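Local coordinates for uncharacterized protein YhfS (Escherichia coli, PDB 4J8L) that is of unknown function but carries covalently attached pyridoxal 5'-phosphate and may have an activity related to that of cysteine synthases, at residues L220-G223 against G224-I227; L21-S24 against I25-F29. All blocks are in the same frame, centred on the assembly; numbering follows the deposited sequence.

Contact 1: residues L220-G223 against G224-I227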
ATOM      1  N   LEU A 220      15.932   4.212 -17.301  1.00 18.01           N
ATOM      2  CA  LEU A 220      15.248   5.508 -17.242  1.00 15.87           C
ATOM      3  C   LEU A 220      16.015   6.553 -18.060  1.00 16.21           C
ATOM      4  O   LEU A 220      16.552   7.516 -17.524  1.00 16.33           O
ATOM      5  CB  LEU A 220      15.081   5.951 -15.787  1.00 18.54           C
ATOM      6  CG  LEU A 220      14.322   4.941 -14.916  1.00 22.82           C
ATOM      7  CD1 LEU A 220      14.046   5.514 -13.539  1.00 28.58           C
ATOM      8  CD2 LEU A 220      13.014   4.499 -15.583  1.00 22.14           C
ATOM      9  N   TYR A 221      16.069   6.334 -19.370  1.00 17.15           N
ATOM     10  CA  TYR A 221      16.875   7.166 -20.262  1.00 17.71           C
ATOM     11  C   TYR A 221      16.316   8.564 -20.505  1.00 19.75           C
ATOM     12  O   TYR A 221      17.074   9.523 -20.631  1.00 19.44           O
ATOM     13  CB  TYR A 221      17.025   6.491 -21.627  1.00 19.63           C
ATOM     14  CG  TYR A 221      17.810   5.193 -21.630  1.00 23.96           C
ATOM     15  CD1 TYR A 221      19.204   5.201 -21.618  1.00 24.82           C
ATOM     16  CD2 TYR A 221      17.161   3.961 -21.681  1.00 24.87           C
ATOM     17  CE1 TYR A 221      19.928   4.015 -21.639  1.00 28.26           C
ATOM     18  CE2 TYR A 221      17.877   2.772 -21.696  1.00 27.23           C
ATOM     19  CZ  TYR A 221      19.262   2.807 -21.673  1.00 30.02           C
ATOM     20  OH  TYR A 221      19.988   1.631 -21.692  1.00 28.75           O
ATOM     21  N   SER A 222      14.995   8.662 -20.601  1.00 18.28           N
ATOM     22  CA  SER A 222      14.344   9.834 -21.182  1.00 17.10           C
ATOM     23  C   SER A 222      14.074  10.947 -20.177  1.00 17.67           C
ATOM     24  O   SER A 222      14.090  10.727 -18.971  1.00 16.94           O
ATOM     25  CB  SER A 222      13.017   9.411 -21.817  1.00 16.84           C
ATOM     26  OG  SER A 222      12.086   9.039 -20.814  1.00 15.90           O
ATOM     27  N   GLY A 223      13.823  12.148 -20.689  1.00 16.09           N
ATOM     28  CA  GLY A 223      13.386  13.245 -19.838  1.00 15.75           C
ATOM     29  C   GLY A 223      12.090  12.928 -19.101  1.00 19.37           C
ATOM     30  O   GLY A 223      11.959  13.204 -17.913  1.00 15.63           O
ATOM     31  N   GLY A 224      11.127  12.332 -19.796  1.00 15.66           N
ATOM     32  CA  GLY A 224       9.847  12.035 -19.181  1.00 18.11           C
ATOM     33  C   GLY A 224       9.905  10.965 -18.110  1.00 19.41           C
ATOM     34  O   GLY A 224       9.024  10.896 -17.251  1.00 19.69           O
ATOM     35  N   SER A 225      10.941  10.127 -18.169  0.50 15.93           N
ATOM     36  CA  SER A 225      11.114   9.026 -17.227  0.50 15.78           C
ATOM     37  C   SER A 225      11.383   9.532 -15.814  0.50 15.38           C
ATOM     38  O   SER A 225      11.099   8.843 -14.836  0.50 15.79           O
ATOM     39  CB  SER A 225      12.277   8.120 -17.659  0.50 17.30           C
ATOM     40  OG  SER A 225      11.978   7.372 -18.826  0.50 18.80           O
ATOM     41  N   GLN A 226      11.943  10.734 -15.719  1.00 14.85           N
ATOM     42  CA  GLN A 226      12.429  11.268 -14.449  1.00 13.85           C
ATOM     43  C   GLN A 226      11.330  11.854 -13.582  1.00 14.86           C
ATOM     44  O   GLN A 226      10.319  12.348 -14.072  1.00 16.50           O
ATOM     45  CB  GLN A 226      13.489  12.356 -14.663  1.00 14.24           C
ATOM     46  CG  GLN A 226      14.596  11.974 -15.635  1.00 15.53           C
ATOM     47  CD  GLN A 226      15.195  10.601 -15.366  1.00 16.81           C
ATOM     48  OE1 GLN A 226      15.393  10.206 -14.213  1.00 16.66           O
ATOM     49  NE2 GLN A 226      15.482   9.865 -16.436  1.00 17.29           N
ATOM     50  N   ILE A 227      11.564  11.815 -12.280  1.00 13.33           N
ATOM     51  CA  ILE A 227      10.719  12.516 -11.327  1.00 14.05           C
ATOM     52  C   ILE A 227      11.408  13.848 -11.014  1.00 17.16           C
ATOM     53  O   ILE A 227      12.589  13.882 -10.643  1.00 15.25           O
ATOM     54  CB  ILE A 227      10.513  11.656 -10.067  1.00 13.48           C
ATOM     55  CG1 ILE A 227       9.823  10.333 -10.436  1.00 12.89           C
ATOM     56  CG2 ILE A 227       9.701  12.403  -9.011  1.00 15.24           C
ATOM     57  CD1 ILE A 227       8.564  10.499 -11.323  1.00 14.33           C
TER
HETATM   58  O   HOH W   1       9.842  14.218 -16.231  1.00 17.07           O

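Contact 2: residues L21-S24 against I25-F29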
ATOM      1  N   LEU A  21      12.563   9.671   9.759  1.00 15.50           N
ATOM      2  CA  LEU A  21      12.577  10.135   8.379  1.00 14.61           C
ATOM      3  C   LEU A  21      13.121  11.563   8.317  1.00 15.57           C
ATOM      4  O   LEU A  21      13.937  11.882   7.456  1.00 14.97           O
ATOM      5  CB  LEU A  21      11.187  10.038   7.740  1.00 14.52           C
ATOM      6  CG  LEU A  21      11.044  10.657   6.341  1.00 16.65           C
ATOM      7  CD1 LEU A  21      11.999  10.019   5.329  1.00 14.23           C
ATOM      8  CD2 LEU A  21       9.591  10.572   5.841  1.00 14.30           C
ATOM      9  N   VAL A  22      12.681  12.417   9.238  1.00 14.28           N
ATOM     10  CA  VAL A  22      13.189  13.784   9.256  1.00 12.57           C
ATOM     11  C   VAL A  22      14.687  13.806   9.558  1.00 14.64           C
ATOM     12  O   VAL A  22      15.424  14.624   9.002  1.00 14.62           O
ATOM     13  CB  VAL A  22      12.391  14.684  10.222  1.00 13.27           C
ATOM     14  CG1 VAL A  22      12.976  16.100  10.258  1.00 15.65           C
ATOM     15  CG2 VAL A  22      10.946  14.733   9.753  1.00 14.79           C
ATOM     16  N   ASP A  23      15.144  12.889  10.408  1.00 15.07           N
ATOM     17  CA  ASP A  23      16.569  12.810  10.721  1.00 16.93           C
ATOM     18  C   ASP A  23      17.372  12.504   9.465  1.00 16.58           C
ATOM     19  O   ASP A  23      18.453  13.071   9.243  1.00 19.30           O
ATOM     20  CB  ASP A  23      16.845  11.739  11.781  1.00 17.27           C
ATOM     21  CG  ASP A  23      18.268  11.785  12.291  1.00 20.59           C
ATOM     22  OD1 ASP A  23      19.087  10.921  11.891  1.00 22.69           O
ATOM     23  OD2 ASP A  23      18.590  12.687  13.102  1.00 21.23           O
ATOM     24  N   SER A  24      16.840  11.602   8.646  1.00 15.83           N
ATOM     25  CA  SER A  24      17.486  11.278   7.387  1.00 19.39           C
ATOM     26  C   SER A  24      17.506  12.478   6.441  1.00 17.30           C
ATOM     27  O   SER A  24      18.500  12.704   5.746  1.00 17.54           O
ATOM     28  CB  SER A  24      16.803  10.094   6.709  1.00 18.33           C
ATOM     29  OG  SER A  24      17.538   9.728   5.555  1.00 22.92           O
ATOM     30  N   ILE A  25      16.412  13.234   6.404  1.00 15.34           N
ATOM     31  CA  ILE A  25      16.384  14.453   5.604  1.00 13.93           C
ATOM     32  C   ILE A  25      17.519  15.399   6.032  1.00 16.51           C
ATOM     33  O   ILE A  25      18.273  15.895   5.192  1.00 16.34           O
ATOM     34  CB  ILE A  25      15.025  15.154   5.691  1.00 12.65           C
ATOM     35  CG1 ILE A  25      13.954  14.279   5.032  1.00 12.10           C
ATOM     36  CG2 ILE A  25      15.084  16.511   5.017  1.00 17.17           C
ATOM     37  CD1 ILE A  25      12.541  14.884   5.184  1.00 15.42           C
ATOM     38  N   CYS A  26      17.673  15.593   7.335  1.00 14.48           N
ATOM     39  CA  CYS A  26      18.703  16.501   7.830  1.00 16.39           C
ATOM     40  C   CYS A  26      20.100  16.051   7.413  1.00 17.78           C
ATOM     41  O   CYS A  26      20.976  16.875   7.133  1.00 18.76           O
ATOM     42  CB  CYS A  26      18.642  16.610   9.352  1.00 15.45           C
ATOM     43  SG  CYS A  26      17.154  17.419   9.989  1.00 16.79           S
ATOM     44  N   ARG A  27      20.303  14.740   7.377  1.00 18.64           N
ATOM     45  CA  ARG A  27      21.628  14.196   7.114  1.00 20.70           C
ATOM     46  C   ARG A  27      21.987  14.200   5.631  1.00 22.36           C
ATOM     47  O   ARG A  27      23.143  13.985   5.264  1.00 23.90           O
ATOM     48  CB  ARG A  27      21.742  12.790   7.705  1.00 22.01           C
ATOM     49  CG  ARG A  27      22.011  12.807   9.203  1.00 28.26           C
ATOM     50  CD  ARG A  27      22.241  11.412   9.769  1.00 28.65           C
ATOM     51  NE  ARG A  27      21.007  10.657   9.869  1.00 26.85           N
ATOM     52  CZ  ARG A  27      20.652   9.693   9.023  1.00 30.93           C
ATOM     53  NH1 ARG A  27      21.458   9.358   8.022  1.00 33.14           N
ATOM     54  NH2 ARG A  27      19.503   9.055   9.186  1.00 30.46           N
ATOM     55  N   HIS A  28      20.992  14.455   4.786  1.00 17.89           N
ATOM     56  CA  HIS A  28      21.190  14.454   3.338  1.00 17.49           C
ATOM     57  C   HIS A  28      21.002  15.819   2.687  1.00 18.53           C
ATOM     58  O   HIS A  28      21.408  16.008   1.542  1.00 23.86           O
ATOM     59  CB  HIS A  28      20.257  13.435   2.666  1.00 16.29           C
ATOM     60  CG  HIS A  28      20.624  12.016   2.954  1.00 15.86           C
ATOM     61  ND1 HIS A  28      20.186  11.343   4.077  1.00 18.07           N
ATOM     62  CD2 HIS A  28      21.419  11.149   2.282  1.00 17.55           C
ATOM     63  CE1 HIS A  28      20.691  10.120   4.076  1.00 18.50           C
ATOM     64  NE2 HIS A  28      21.436   9.977   2.996  1.00 19.68           N
ATOM     65  N   PHE A  29      20.380  16.751   3.410  1.00 17.03           N
ATOM     66  CA  PHE A  29      20.149  18.112   2.918  1.00 17.23           C
ATOM     67  C   PHE A  29      20.659  19.134   3.929  1.00 15.20           C
ATOM     68  O   PHE A  29      20.071  19.267   4.996  1.00 17.05           O
ATOM     69  CB  PHE A  29      18.644  18.409   2.786  1.00 17.94           C
ATOM     70  CG  PHE A  29      17.970  17.768   1.597  1.00 18.70           C
ATOM     71  CD1 PHE A  29      17.844  18.456   0.400  1.00 19.37           C
ATOM     72  CD2 PHE A  29      17.415  16.503   1.702  1.00 15.80           C
ATOM     73  CE1 PHE A  29      17.199  17.875  -0.690  1.00 20.46           C
ATOM     74  CE2 PHE A  29      16.772  15.914   0.619  1.00 17.08           C
ATOM     75  CZ  PHE A  29      16.661  16.605  -0.576  1.00 22.28           C
TER

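Contact 1: residues L220-G223 against G224-I227
The side-chain amide nitrogen of Q226, from the last residue of the type I beta turn G223 to Q226, reaches back to give hydrogen bonds to the backbone carbonyls of L220 and S222. The turn lies in the loop between helix 210-219 and helix 229-261. NE2 lies 2.8 Å from L220 O, which sits in the plane of the Q226 amide although the nitrogen stands above the carbonyl plane of L220. NE2 is 3.0 Å from S222 O, and this bond is the straighter of the two, with an N-H...O angle of 154°. A bend at chi2 (-48°) folds the glutamine chain back, so that CG packs 3.6 Å from S222 O and NE2 lands between the two oxygens. R217 holds the other end of this amide, at OE1, which fixes its rotation. S222 O also takes a weak bond from S225 N. S225 has two conformers, so the 2.6 Å between S222 OG and S225 OG is doubtful as a fixed bond. Across the turn, Q226 N bonds weakly to G223 O, and a water bridges the two ends of the turn, 2.9 Å from G223 O and 2.9 Å from Q226 O.

Contact 2: residues L21-S24 against I25-F29
S24 O and the imidazole of H28 make the shortest bond between these neighbouring turns of helix 11-28: ND1 donates to the carbonyl at 2.7 Å, with an N-H...O angle of 166°. The oxygen lies in the ring plane, at the ND1 edge. With CG set beside the backbone N (chi1 -70°), the ring turns back along the helix to meet a carbonyl one turn earlier. S24 O receives a second, weak bond from R27 N. Replacing H28 by an alanine would remove the imidazole, so that S24 O would probably lose its strong side-chain donor and a gap would probably open against V58 and D61, where the ring now packs.

Regular i to i+4 bonds, such as I25 N to L21 O at 3.0 Å, continue the helix. The packed side holds S24, L21 and I25, with I25 CG1 lying 3.4 Å from L21 O; the hydroxyl of S24 turns to D61. The exposed side is looser. There V22 CG1 and C26 SG merely touch at 4.4 Å, and D23 meets R27 in a salt bridge, OD1 to NE at 2.8 Å. That oxygen lies in the guanidinium plane, but NE approaches from above the carboxylate, the two planes being 43° apart. NH2 adds a weak bond to the same oxygen, and passes 3.5 Å from S24 CA.

R27 NH1 forms a second salt bridge to D61 of helix 50-62, which also carries V58 and A62 against this helix, while L21, V22 and I25 pack on L236, L239 and V240 of helix 229-261.

In the fold
The two contacts lie about 25 Å apart between centres and do not touch, the nearest atoms being about 11 Å apart. Contact 1 is a surface turn in the loop joining helix 210-219 to helix 229-261, and a glutamine side-chain amide and backbone groups do most of its work, with no charged pair across it. Contact 2 is partly buried on helix 11-28, adding a salt bridge and apolar packing to the regular helical bonds. Both come close to the same elements: the loop of contact 1 leads into helix 229-261, on which contact 2 packs, and it bonds to T52 on helix 50-62, the other neighbour of contact 2. Contact 1 also borders edge strand 67-72 of the seven-stranded mixed sheet.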